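Local coordinates for 7,8-dihydro-6-hydroxymethylpterin pyrophosphokinase-dihydropteroate synthase (Plasmodium falciparum, PDB 6JWS), which probably makes dihydropteroate for folate synthesis in two steps, pyrophosphorylating hydroxymethyldihydropterin with ATP and then condensing the product with 4-aminobenzoate, at residues 112-117 with 335-340; 210-215 with 331-336; 455-460 with 489-494; 461-466 with 475-480. The protein carries 1 engineered substitution. One frame throughout, in Å; residues are numbered along the deposited sequence.

Contact 1. Residues 112-117 with 335-340; sequences TFLKNG and DMIPEY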
# COMPACT_ATOMS: atom_id res chain seq x y z
N THR B 112 7.94 32.14 31.43
CA THR B 112 9.14 32.90 31.73
C THR B 112 10.36 32.04 31.42
O THR B 112 11.29 32.50 30.77
CB THR B 112 9.07 33.40 33.18
OG1 THR B 112 8.10 34.45 33.18
CG2 THR B 112 10.39 33.92 33.72
N PHE B 113 10.34 30.79 31.90
CA PHE B 113 11.42 29.86 31.66
C PHE B 113 11.66 29.66 30.16
O PHE B 113 12.81 29.69 29.73
CB PHE B 113 11.23 28.58 32.46
CG PHE B 113 12.03 27.40 31.94
CD1 PHE B 113 13.29 27.13 32.44
CD2 PHE B 113 11.51 26.57 30.96
CE1 PHE B 113 14.02 26.04 31.96
CE2 PHE B 113 12.23 25.50 30.47
CZ PHE B 113 13.49 25.23 30.97
N LEU B 114 10.58 29.52 29.37
CA LEU B 114 10.67 29.23 27.94
C LEU B 114 11.26 30.40 27.14
O LEU B 114 12.05 30.18 26.23
CB LEU B 114 9.29 28.86 27.37
CG LEU B 114 8.74 27.49 27.79
CD1 LEU B 114 7.34 27.29 27.21
CD2 LEU B 114 9.67 26.36 27.36
N LYS B 115 10.84 31.63 27.44
CA LYS B 115 11.59 32.78 26.99
C LYS B 115 12.84 32.80 27.87
O LYS B 115 13.12 31.81 28.54
CB LYS B 115 10.76 34.06 27.13
CG LYS B 115 9.36 34.06 26.51
CD LYS B 115 8.67 35.41 26.68
CE LYS B 115 7.34 35.56 25.96
NZ LYS B 115 6.23 35.82 26.91
N ASN B 116 13.59 33.89 27.92
CA ASN B 116 14.57 33.89 28.99
C ASN B 116 14.33 35.07 29.93
O ASN B 116 15.22 35.88 30.14
CB ASN B 116 16.00 33.65 28.50
CG ASN B 116 16.35 32.17 28.45
OD1 ASN B 116 16.67 31.56 29.47
ND2 ASN B 116 16.30 31.59 27.26
N GLY B 117 13.11 35.12 30.48
CA GLY B 117 12.66 36.24 31.29
C GLY B 117 13.44 36.31 32.60
O GLY B 117 13.96 35.29 33.06
N ASP B 335 10.26 17.11 22.08
CA ASP B 335 8.81 16.94 22.14
C ASP B 335 8.19 18.06 22.98
O ASP B 335 7.09 18.51 22.65
CB ASP B 335 8.40 15.63 22.83
CG ASP B 335 8.67 14.36 22.05
OD1 ASP B 335 8.79 14.43 20.81
OD2 ASP B 335 8.78 13.32 22.69
N MET B 336 8.89 18.47 24.05
CA MET B 336 8.36 19.36 25.08
C MET B 336 8.69 20.81 24.75
O MET B 336 7.80 21.64 24.76
CB MET B 336 8.91 19.06 26.49
CG MET B 336 8.85 17.59 26.89
SD MET B 336 9.12 17.42 28.67
CE MET B 336 10.72 18.21 28.85
N ILE B 337 9.97 21.11 24.48
CA ILE B 337 10.44 22.49 24.49
C ILE B 337 11.37 22.73 23.30
O ILE B 337 12.51 23.16 23.47
CB ILE B 337 11.13 22.83 25.83
CG1 ILE B 337 12.37 21.96 26.08
CG2 ILE B 337 10.13 22.75 26.98
CD1 ILE B 337 13.03 22.17 27.44
N PRO B 338 10.88 22.51 22.07
CA PRO B 338 11.72 22.61 20.87
C PRO B 338 12.37 23.99 20.69
O PRO B 338 13.47 24.09 20.15
CB PRO B 338 10.75 22.34 19.71
CG PRO B 338 9.36 22.58 20.29
CD PRO B 338 9.47 22.22 21.75
N GLU B 339 11.70 25.04 21.19
CA GLU B 339 12.18 26.39 20.93
C GLU B 339 13.09 26.90 22.04
O GLU B 339 13.61 28.00 21.93
CB GLU B 339 11.02 27.34 20.62
CG GLU B 339 10.31 27.01 19.32
CD GLU B 339 11.21 26.85 18.10
OE1 GLU B 339 12.12 27.71 17.90
OE2 GLU B 339 11.02 25.86 17.34
N TYR B 340 13.28 26.10 23.10
CA TYR B 340 14.09 26.52 24.24
C TYR B 340 15.56 26.69 23.82
O TYR B 340 16.11 25.84 23.11
CB TYR B 340 14.01 25.51 25.38
CG TYR B 340 14.72 25.91 26.65
CD1 TYR B 340 14.33 27.05 27.35
CD2 TYR B 340 15.77 25.17 27.16
CE1 TYR B 340 14.97 27.43 28.51
CE2 TYR B 340 16.42 25.53 28.33
CZ TYR B 340 16.02 26.68 29.00
OH TYR B 340 16.62 27.07 30.16
O HOH W 1 15.29 29.62 31.25

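Contact 2. Residues 210-215 with 331-336; sequences DILFFN and LCLNDM. With MG (magnesium ion), chain K; ATP (adenosine-5'-triphosphate), chain J.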
# COMPACT_ATOMS: atom_id res chain seq x y z
N ASP B 210 17.43 12.36 36.56
CA ASP B 210 18.46 13.36 36.36
C ASP B 210 17.80 14.72 36.30
O ASP B 210 16.64 14.80 35.93
CB ASP B 210 19.20 13.16 35.04
CG ASP B 210 20.02 11.89 35.04
OD1 ASP B 210 20.57 11.56 36.11
OD2 ASP B 210 20.10 11.22 33.99
N ILE B 211 18.53 15.77 36.68
CA ILE B 211 18.01 17.11 36.49
C ILE B 211 18.68 17.67 35.24
O ILE B 211 19.90 17.73 35.19
CB ILE B 211 18.27 18.02 37.70
CG1 ILE B 211 17.81 17.37 39.01
CG2 ILE B 211 17.63 19.39 37.48
CD1 ILE B 211 18.06 18.25 40.23
N LEU B 212 17.88 18.03 34.24
CA LEU B 212 18.47 18.50 32.99
C LEU B 212 18.60 20.01 33.05
O LEU B 212 19.60 20.57 32.62
CB LEU B 212 17.59 18.05 31.81
CG LEU B 212 17.42 16.54 31.63
CD1 LEU B 212 16.34 16.23 30.59
CD2 LEU B 212 18.74 15.86 31.27
N PHE B 213 17.57 20.68 33.54
CA PHE B 213 17.61 22.12 33.61
C PHE B 213 16.96 22.54 34.92
O PHE B 213 16.13 21.82 35.47
CB PHE B 213 16.84 22.75 32.45
CG PHE B 213 17.44 22.55 31.08
CD1 PHE B 213 18.62 23.20 30.72
CD2 PHE B 213 16.82 21.73 30.14
CE1 PHE B 213 19.16 23.03 29.44
CE2 PHE B 213 17.36 21.56 28.88
CZ PHE B 213 18.53 22.21 28.53
N PHE B 214 17.35 23.73 35.39
CA PHE B 214 16.74 24.33 36.56
C PHE B 214 16.81 25.84 36.37
O PHE B 214 17.88 26.44 36.45
CB PHE B 214 17.45 23.86 37.84
CG PHE B 214 16.68 24.11 39.11
CD1 PHE B 214 16.42 25.41 39.54
CD2 PHE B 214 16.25 23.06 39.90
CE1 PHE B 214 15.71 25.63 40.71
CE2 PHE B 214 15.55 23.29 41.07
CZ PHE B 214 15.29 24.57 41.48
N ASN B 215 15.66 26.43 36.06
CA ASN B 215 15.64 27.82 35.63
C ASN B 215 16.71 27.98 34.55
O ASN B 215 16.98 27.04 33.81
CB ASN B 215 15.71 28.77 36.83
CG ASN B 215 14.50 28.62 37.74
OD1 ASN B 215 13.43 28.18 37.30
ND2 ASN B 215 14.66 28.96 39.01
N LEU B 331 16.01 14.02 21.92
CA LEU B 331 14.80 13.42 21.39
C LEU B 331 13.57 13.76 22.27
O LEU B 331 12.57 14.26 21.76
CB LEU B 331 15.06 11.91 21.27
CG LEU B 331 13.91 11.00 20.81
CD1 LEU B 331 13.52 11.24 19.35
CD2 LEU B 331 14.31 9.54 21.00
N CYS B 332 13.68 13.54 23.59
CA CYS B 332 12.63 13.84 24.57
C CYS B 332 12.38 15.34 24.71
O CYS B 332 11.23 15.76 24.73
CB CYS B 332 12.98 13.28 25.94
SG CYS B 332 12.86 11.48 26.03
N LEU B 333 13.44 16.15 24.86
CA LEU B 333 13.29 17.59 25.01
C LEU B 333 12.63 18.19 23.77
O LEU B 333 11.93 19.20 23.88
CB LEU B 333 14.66 18.24 25.23
CG LEU B 333 15.43 17.84 26.50
CD1 LEU B 333 16.81 18.50 26.54
CD2 LEU B 333 14.66 18.20 27.76
N ASN B 334 12.88 17.59 22.60
CA ASN B 334 12.37 18.14 21.35
C ASN B 334 10.84 18.05 21.33
O ASN B 334 10.20 18.80 20.60
CB ASN B 334 13.01 17.48 20.12
CG ASN B 334 12.45 17.96 18.80
OD1 ASN B 334 12.52 19.15 18.47
ND2 ASN B 334 11.89 17.05 18.02
N ASP B 335 10.26 17.11 22.08
CA ASP B 335 8.81 16.94 22.14
C ASP B 335 8.19 18.06 22.98
O ASP B 335 7.09 18.51 22.65
CB ASP B 335 8.40 15.63 22.83
CG ASP B 335 8.67 14.36 22.05
OD1 ASP B 335 8.79 14.43 20.81
OD2 ASP B 335 8.78 13.32 22.69
N MET B 336 8.89 18.47 24.05
CA MET B 336 8.36 19.36 25.08
C MET B 336 8.69 20.81 24.75
O MET B 336 7.80 21.64 24.76
CB MET B 336 8.91 19.06 26.49
CG MET B 336 8.85 17.59 26.89
SD MET B 336 9.12 17.42 28.67
CE MET B 336 10.72 18.21 28.85
MG MG K . 21.92 9.70 36.20
PG ATP J . 24.57 11.27 35.66
O1G ATP J . 24.32 10.75 34.26
O2G ATP J . 25.57 12.41 35.69
O3G ATP J . 23.28 11.62 36.37
PB ATP J . 25.41 8.45 36.28
O1B ATP J . 26.59 7.99 37.06
O2B ATP J . 25.29 8.08 34.83
O3B ATP J . 25.27 10.04 36.46
PA ATP J . 23.39 8.37 38.40
O1A ATP J . 22.24 9.27 38.09
O2A ATP J . 23.13 7.14 39.21
O3A ATP J . 24.09 7.95 37.02
O5' ATP J . 24.57 9.21 39.09
C5' ATP J . 24.38 10.64 39.26
C4' ATP J . 25.67 11.27 39.70
O4' ATP J . 25.95 12.46 38.92
C3' ATP J . 25.70 11.73 41.17
O3' ATP J . 27.00 11.53 41.69
C2' ATP J . 25.26 13.19 41.05
O2' ATP J . 25.75 14.05 42.06
C1' ATP J . 25.90 13.61 39.74
N9 ATP J . 25.17 14.67 39.05
C8 ATP J . 25.70 15.84 38.58
N7 ATP J . 24.81 16.61 38.00
C5 ATP J . 23.63 15.89 38.08
C6 ATP J . 22.32 16.16 37.62
N6 ATP J . 21.99 17.28 36.99
N1 ATP J . 21.37 15.22 37.86
C2 ATP J . 21.71 14.10 38.51
N3 ATP J . 22.91 13.74 38.97
C4 ATP J . 23.83 14.69 38.72
O HOH W 2 22.08 9.48 33.93

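Contact 3. Residues 455-460 with 489-494; sequences VLQLFQ and FKECVD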
# COMPACT_ATOMS: atom_id res chain seq x y z
N VAL B 455 -23.62 -3.18 32.20
CA VAL B 455 -22.92 -4.00 31.22
C VAL B 455 -21.46 -4.18 31.64
O VAL B 455 -20.96 -5.31 31.66
CB VAL B 455 -23.00 -3.40 29.80
CG1 VAL B 455 -21.99 -4.08 28.88
CG2 VAL B 455 -24.41 -3.53 29.24
N LEU B 456 -20.81 -3.08 32.02
CA LEU B 456 -19.39 -3.15 32.34
C LEU B 456 -19.17 -3.96 33.60
O LEU B 456 -18.14 -4.63 33.71
CB LEU B 456 -18.80 -1.74 32.48
CG LEU B 456 -18.50 -1.02 31.17
CD1 LEU B 456 -18.08 0.42 31.42
CD2 LEU B 456 -17.44 -1.77 30.37
N GLN B 457 -20.12 -3.85 34.56
CA GLN B 457 -20.10 -4.58 35.81
C GLN B 457 -20.23 -6.09 35.56
O GLN B 457 -19.46 -6.87 36.10
CB GLN B 457 -21.21 -4.08 36.75
CG GLN B 457 -20.78 -2.94 37.66
CD GLN B 457 -21.92 -2.15 38.26
OE1 GLN B 457 -23.08 -2.26 37.85
NE2 GLN B 457 -21.58 -1.31 39.22
N LEU B 458 -21.18 -6.49 34.71
CA LEU B 458 -21.37 -7.89 34.35
C LEU B 458 -20.13 -8.42 33.61
O LEU B 458 -19.68 -9.54 33.87
CB LEU B 458 -22.65 -8.01 33.52
CG LEU B 458 -23.06 -9.43 33.09
CD1 LEU B 458 -23.19 -10.36 34.30
CD2 LEU B 458 -24.36 -9.43 32.31
N PHE B 459 -19.54 -7.59 32.72
CA PHE B 459 -18.35 -8.04 32.01
C PHE B 459 -17.22 -8.33 32.99
O PHE B 459 -16.53 -9.35 32.85
CB PHE B 459 -17.89 -7.03 30.95
CG PHE B 459 -16.61 -7.47 30.29
CD1 PHE B 459 -16.63 -8.43 29.30
CD2 PHE B 459 -15.39 -6.95 30.71
CE1 PHE B 459 -15.44 -8.86 28.71
CE2 PHE B 459 -14.21 -7.39 30.13
CZ PHE B 459 -14.24 -8.34 29.13
N GLN B 460 -17.01 -7.42 33.95
CA GLN B 460 -15.95 -7.55 34.94
C GLN B 460 -16.15 -8.88 35.70
O GLN B 460 -15.21 -9.64 35.88
CB GLN B 460 -15.94 -6.29 35.82
CG GLN B 460 -14.98 -6.31 37.01
CD GLN B 460 -15.18 -5.18 38.01
OE1 GLN B 460 -16.27 -4.97 38.54
NE2 GLN B 460 -14.11 -4.45 38.30
N PHE B 489 -17.87 8.62 33.65
CA PHE B 489 -16.47 8.22 33.68
C PHE B 489 -16.00 7.97 35.11
O PHE B 489 -15.26 7.01 35.33
CB PHE B 489 -15.54 9.19 32.95
CG PHE B 489 -14.14 8.63 32.73
CD1 PHE B 489 -13.94 7.51 31.94
CD2 PHE B 489 -13.03 9.21 33.33
CE1 PHE B 489 -12.66 6.99 31.74
CE2 PHE B 489 -11.75 8.70 33.10
CZ PHE B 489 -11.57 7.58 32.33
N LYS B 490 -16.40 8.84 36.06
CA LYS B 490 -15.98 8.70 37.45
C LYS B 490 -16.41 7.36 38.05
O LYS B 490 -15.62 6.66 38.66
CB LYS B 490 -16.47 9.89 38.29
CG LYS B 490 -16.04 9.84 39.76
CD LYS B 490 -16.42 11.09 40.55
CE LYS B 490 -16.44 10.87 42.05
NZ LYS B 490 -15.22 10.16 42.53
N GLU B 491 -17.66 6.97 37.83
CA GLU B 491 -18.15 5.72 38.41
C GLU B 491 -17.40 4.54 37.79
O GLU B 491 -17.16 3.54 38.46
CB GLU B 491 -19.66 5.58 38.22
CG GLU B 491 -20.26 4.41 39.00
CD GLU B 491 -21.74 4.11 38.77
OE1 GLU B 491 -22.39 4.84 38.01
OE2 GLU B 491 -22.22 3.13 39.34
N CYS B 492 -17.00 4.68 36.52
CA CYS B 492 -16.29 3.60 35.84
C CYS B 492 -14.88 3.44 36.40
O CYS B 492 -14.47 2.33 36.68
CB CYS B 492 -16.24 3.79 34.34
SG CYS B 492 -17.87 3.61 33.57
N VAL B 493 -14.15 4.56 36.58
CA VAL B 493 -12.79 4.41 37.08
C VAL B 493 -12.79 4.01 38.56
O VAL B 493 -11.94 3.22 38.97
CB VAL B 493 -11.81 5.55 36.70
CG1 VAL B 493 -11.59 5.63 35.20
CG2 VAL B 493 -12.20 6.91 37.25
N ASP B 494 -13.74 4.54 39.35
CA ASP B 494 -13.82 4.21 40.77
C ASP B 494 -13.96 2.70 40.95
O ASP B 494 -13.39 2.15 41.88
CB ASP B 494 -14.96 4.94 41.49
CG ASP B 494 -14.72 6.42 41.76
OD1 ASP B 494 -13.56 6.87 41.62
OD2 ASP B 494 -15.70 7.12 42.13

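Contact 4. Residues 461-466 with 475-480; sequences KEWNDI and AKPIIS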
# COMPACT_ATOMS: atom_id res chain seq x y z
N LYS B 461 -17.40 -9.16 36.08
CA LYS B 461 -17.75 -10.33 36.86
C LYS B 461 -17.47 -11.61 36.06
O LYS B 461 -16.82 -12.51 36.57
CB LYS B 461 -19.20 -10.23 37.37
CG LYS B 461 -19.71 -11.43 38.15
CD LYS B 461 -21.22 -11.58 38.09
CE LYS B 461 -21.69 -13.00 37.84
NZ LYS B 461 -22.98 -13.06 37.12
N GLU B 462 -17.94 -11.67 34.81
CA GLU B 462 -17.71 -12.82 33.95
C GLU B 462 -16.21 -13.00 33.68
O GLU B 462 -15.71 -14.13 33.66
CB GLU B 462 -18.48 -12.71 32.64
CG GLU B 462 -19.99 -12.63 32.80
CD GLU B 462 -20.71 -13.83 33.40
OE1 GLU B 462 -20.25 -14.35 34.46
OE2 GLU B 462 -21.74 -14.25 32.83
N TRP B 463 -15.49 -11.90 33.45
CA TRP B 463 -14.07 -12.05 33.17
C TRP B 463 -13.39 -12.73 34.36
O TRP B 463 -12.54 -13.59 34.17
CB TRP B 463 -13.37 -10.72 32.85
CG TRP B 463 -11.93 -10.95 32.49
CD1 TRP B 463 -10.85 -10.84 33.31
CD2 TRP B 463 -11.44 -11.47 31.24
NE1 TRP B 463 -9.71 -11.20 32.64
CE2 TRP B 463 -10.04 -11.60 31.38
CE3 TRP B 463 -12.04 -11.81 30.02
CZ2 TRP B 463 -9.24 -12.05 30.33
CZ3 TRP B 463 -11.24 -12.25 28.98
CH2 TRP B 463 -9.86 -12.36 29.15
N ASN B 464 -13.77 -12.28 35.56
CA ASN B 464 -13.15 -12.70 36.81
C ASN B 464 -13.45 -14.18 37.07
O ASN B 464 -12.64 -14.87 37.69
CB ASN B 464 -13.59 -11.81 37.97
CG ASN B 464 -12.92 -10.45 37.97
OD1 ASN B 464 -11.75 -10.32 37.59
ND2 ASN B 464 -13.64 -9.43 38.40
N ASP B 465 -14.60 -14.67 36.58
CA ASP B 465 -14.99 -16.06 36.71
C ASP B 465 -14.16 -16.91 35.75
O ASP B 465 -14.68 -17.48 34.79
CB ASP B 465 -16.50 -16.27 36.50
CG ASP B 465 -17.41 -15.72 37.60
OD1 ASP B 465 -16.89 -15.12 38.57
OD2 ASP B 465 -18.64 -15.90 37.46
N ILE B 466 -12.85 -16.95 36.02
CA ILE B 466 -11.88 -17.69 35.23
C ILE B 466 -10.74 -18.10 36.16
O ILE B 466 -10.15 -17.27 36.84
CB ILE B 466 -11.42 -16.87 34.00
CG1 ILE B 466 -11.06 -17.76 32.81
CG2 ILE B 466 -10.30 -15.88 34.34
CD1 ILE B 466 -12.26 -18.32 32.08
N ALA B 475 -4.64 -12.05 28.64
CA ALA B 475 -5.43 -11.99 27.42
C ALA B 475 -6.58 -10.99 27.56
O ALA B 475 -7.48 -10.95 26.72
CB ALA B 475 -5.91 -13.37 27.04
N LYS B 476 -6.53 -10.17 28.63
CA LYS B 476 -7.64 -9.28 28.94
C LYS B 476 -7.67 -8.13 27.95
O LYS B 476 -6.66 -7.47 27.73
CB LYS B 476 -7.60 -8.78 30.39
CG LYS B 476 -8.91 -8.14 30.85
CD LYS B 476 -8.87 -7.63 32.27
CE LYS B 476 -10.22 -7.16 32.76
NZ LYS B 476 -10.08 -6.20 33.88
N PRO B 477 -8.83 -7.86 27.30
CA PRO B 477 -8.97 -6.73 26.40
C PRO B 477 -8.97 -5.45 27.21
O PRO B 477 -9.38 -5.43 28.37
CB PRO B 477 -10.30 -6.95 25.67
CG PRO B 477 -11.09 -7.83 26.62
CD PRO B 477 -10.07 -8.65 27.40
N ILE B 478 -8.41 -4.41 26.60
CA ILE B 478 -8.45 -3.05 27.12
C ILE B 478 -9.88 -2.57 26.89
O ILE B 478 -10.49 -2.90 25.88
CB ILE B 478 -7.39 -2.25 26.35
CG1 ILE B 478 -6.02 -2.94 26.46
CG2 ILE B 478 -7.35 -0.81 26.81
CD1 ILE B 478 -4.91 -2.29 25.67
N ILE B 479 -10.42 -1.84 27.87
CA ILE B 479 -11.78 -1.34 27.78
C ILE B 479 -11.76 0.18 27.61
O ILE B 479 -11.22 0.90 28.46
CB ILE B 479 -12.64 -1.77 28.99
CG1 ILE B 479 -12.67 -3.29 29.19
CG2 ILE B 479 -14.04 -1.21 28.89
CD1 ILE B 479 -13.07 -4.05 27.94
N SER B 480 -12.45 0.64 26.57
CA SER B 480 -12.61 2.06 26.32
C SER B 480 -14.08 2.45 26.49
O SER B 480 -14.99 1.76 26.03
CB SER B 480 -12.11 2.35 24.91
OG SER B 480 -12.34 3.71 24.58

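Contact 1. Residues 112-117 with 335-340
An offset aromatic stack between Phe-113, near the end of helix 108-114, and Tyr-340, which closes a type I beta turn from Ile-337, forms the centre of this buried contact in the kinase half of the enzyme. The two rings lie 4.5 Å apart between centroids with their planes nearly parallel, at 17°, and displaced so that each covers the other's face toward the rim. CZ of Phe-113 sits over the tyrosine ring, 3.5 Å from CZ of Tyr-340. In both residues CG is opposite the backbone N (chi1 160° for Phe-113 and -175° for Tyr-340), which turns each ring in toward the other segment. The side chains cross at about a right angle, and OH of Tyr-340 lies 3.3 Å from CE1 of Phe-113, at the rim. A water lying in the plane of the tyrosine ring accepts a bond from OH of Tyr-340 at 3.1 Å and donates to O of Phe-113 (2.9 Å) and to OD1 of Asn-116 (3.0 Å). The contact joins helix 108-114 to the residues leaving helix 327-336, beside the antiparallel sheet of the HPPK domain. A plain hydrocarbon ring suits Phe-113, buried against Ile-17 and Val-19 of strand 16-24 with the tyrosine over one face, whereas tyrosine adds a hydroxyl that reaches the water. Phe-213 meets the Tyr-340 ring edge-to-face. Alongside the stack, CD2 of Leu-114 touches CG2 of Ile-337 at 3.7 Å, two branched aliphatic groups meeting at an oblique angle. The turn itself is tied by Tyr-340 N bonding to Ile-337 O at 3.1 Å.

Contact 2. Residues 210-215 with 331-336
Leu-212, Phe-213 and Leu-333 all set CG opposite the carbonyl carbon and beside the backbone N (chi1 between -61° and -67°), and with these torsions their side chains converge between strand 208-214 and helix 327-336. The strand is an outer one of the antiparallel HPPK sheet. Leu-212 and Phe-213 both face Val-19 of the adjoining strand in a classic beta bulge, an irregularity that lets two consecutive side chains point toward the same helix. Leu-333 meets them with its two methyl branches: CD2 lies 3.8 Å from CD1 of Leu-212, while CD1 approaches the ring edge of Phe-213, near its plane, at 3.9 Å from CE2. A forked leucine suits this place because each branch has its own partner. All three side chains are buried, and the joint is purely apolar.

The preceding residues of the strand serve the nucleotide. Asp-210 and Asp-208 both bind the magnesium ion; OD1 of Asp-210 lies 2.3 Å from the metal, and a carboxylate is well suited to holding a cation among phosphate oxygens. ATP O3G, ATP O1A and a water are further ligands of the ion. Ile-211 reads the adenine edge through its backbone, leaving its aliphatic side chain to pack on Met-180 and Ile-184 of helix 177-190. ATP N6 donates to Ile-211 O at 2.8 Å, and Ile-211 N gives a nearly straight bond to ATP N1, 3.1 Å long with an angle of 176° at the hydrogen.

Contact 3. Residues 455-460 with 489-494
Leu-456 and Cys-492 meet where helices 448-464 and 486-494 pack side by side, and the orientation of a leucine methyl and a cysteine sulfur sets the contact. The side chain of Leu-456 leaves its helix toward the neighbour, and its CD1 branch touches SG of Cys-492 at 3.9 Å. In the cysteine, SG stands opposite the carbonyl carbon (chi1 -69°), which places the sulfur facing the leucine methyl. The short cysteine suits a close approach, with the CA atoms of the pair 8.2 Å apart, while the branched leucine reaches across to meet it. Both are buried and also pack on Val-498; Leu-456 reaches Ile-479 and Cys-492 reaches Ile-481 on strand 478-482.

On a more exposed flank, the amide of Gln-457 and the carboxylate of Glu-491 extend toward each other but come no nearer than 4.5 Å, NE2 of Gln-457 to OE2 of Glu-491. The glutamate has a stronger partner, since its OE2 forms a salt bridge with Arg-449. Two successive outer helices are thus packed over strand 478-482, which links them in the chain: the alpha-beta-alpha succession of a (beta/alpha)8 barrel, here the TIM barrel of the pterin-binding family.

Contact 4. Residues 461-466 with 475-480
In the TIM-barrel half of the enzyme, the end of helix 448-464 is covered by the chain entering strand 478-482, and Trp-463 makes the contact from the helix side. With CG opposite the backbone N (chi1 -177°), its indole swings out from the helix toward residues 475-477, one face to Lys-476 and Pro-477. The aliphatic chain of the lysine lies across that face, extended beyond CG, with CG 3.9 Å from the centroid of the five-membered ring and 23° off its normal, a CH-pi contact. Backbone as well as side chain takes part, for CA of Lys-476 comes within 3.5 Å of CZ2 of Trp-463. Lysine fits here because its long methylene chain can follow the indole while its charged end continues past it; CE still lies 3.8 Å from CD1 of Trp-463.

The two segments belong to one helix-to-strand connection of the barrel, where the chain leaves an outer helix and returns to the parallel sheet. Phe-419 of helix 411-424 also touches Trp-463. Over the six-membered part of the indole, CD of Pro-477 is 4.1 Å from CZ3 of Trp-463, the rigid pyrrolidine offering a compact apolar surface.

The contacts form two pairs on opposite sides of the chain's centre, one in the HPPK part and one in the pterin-binding TIM barrel, with about 38 to 44 Å between centres across the divide. Contacts 1 and 2 have centres about 10 Å apart, share Asp-335 and Met-336, and touch where CE2 of Tyr-340 is 3.9 Å from CE1 of Phe-213. Contact 2 includes ATP-binding residues, whereas Phe-113 of contact 1 is about 13 Å from the nucleotide, measured from its side chain. Contacts 3 and 4 have centres about 12 Å apart and both use helix 448-464; CD2 of Leu-456 meets CG2 of Ile-479 at 3.7 Å. Neither includes a residue known to bind ATP or a metal.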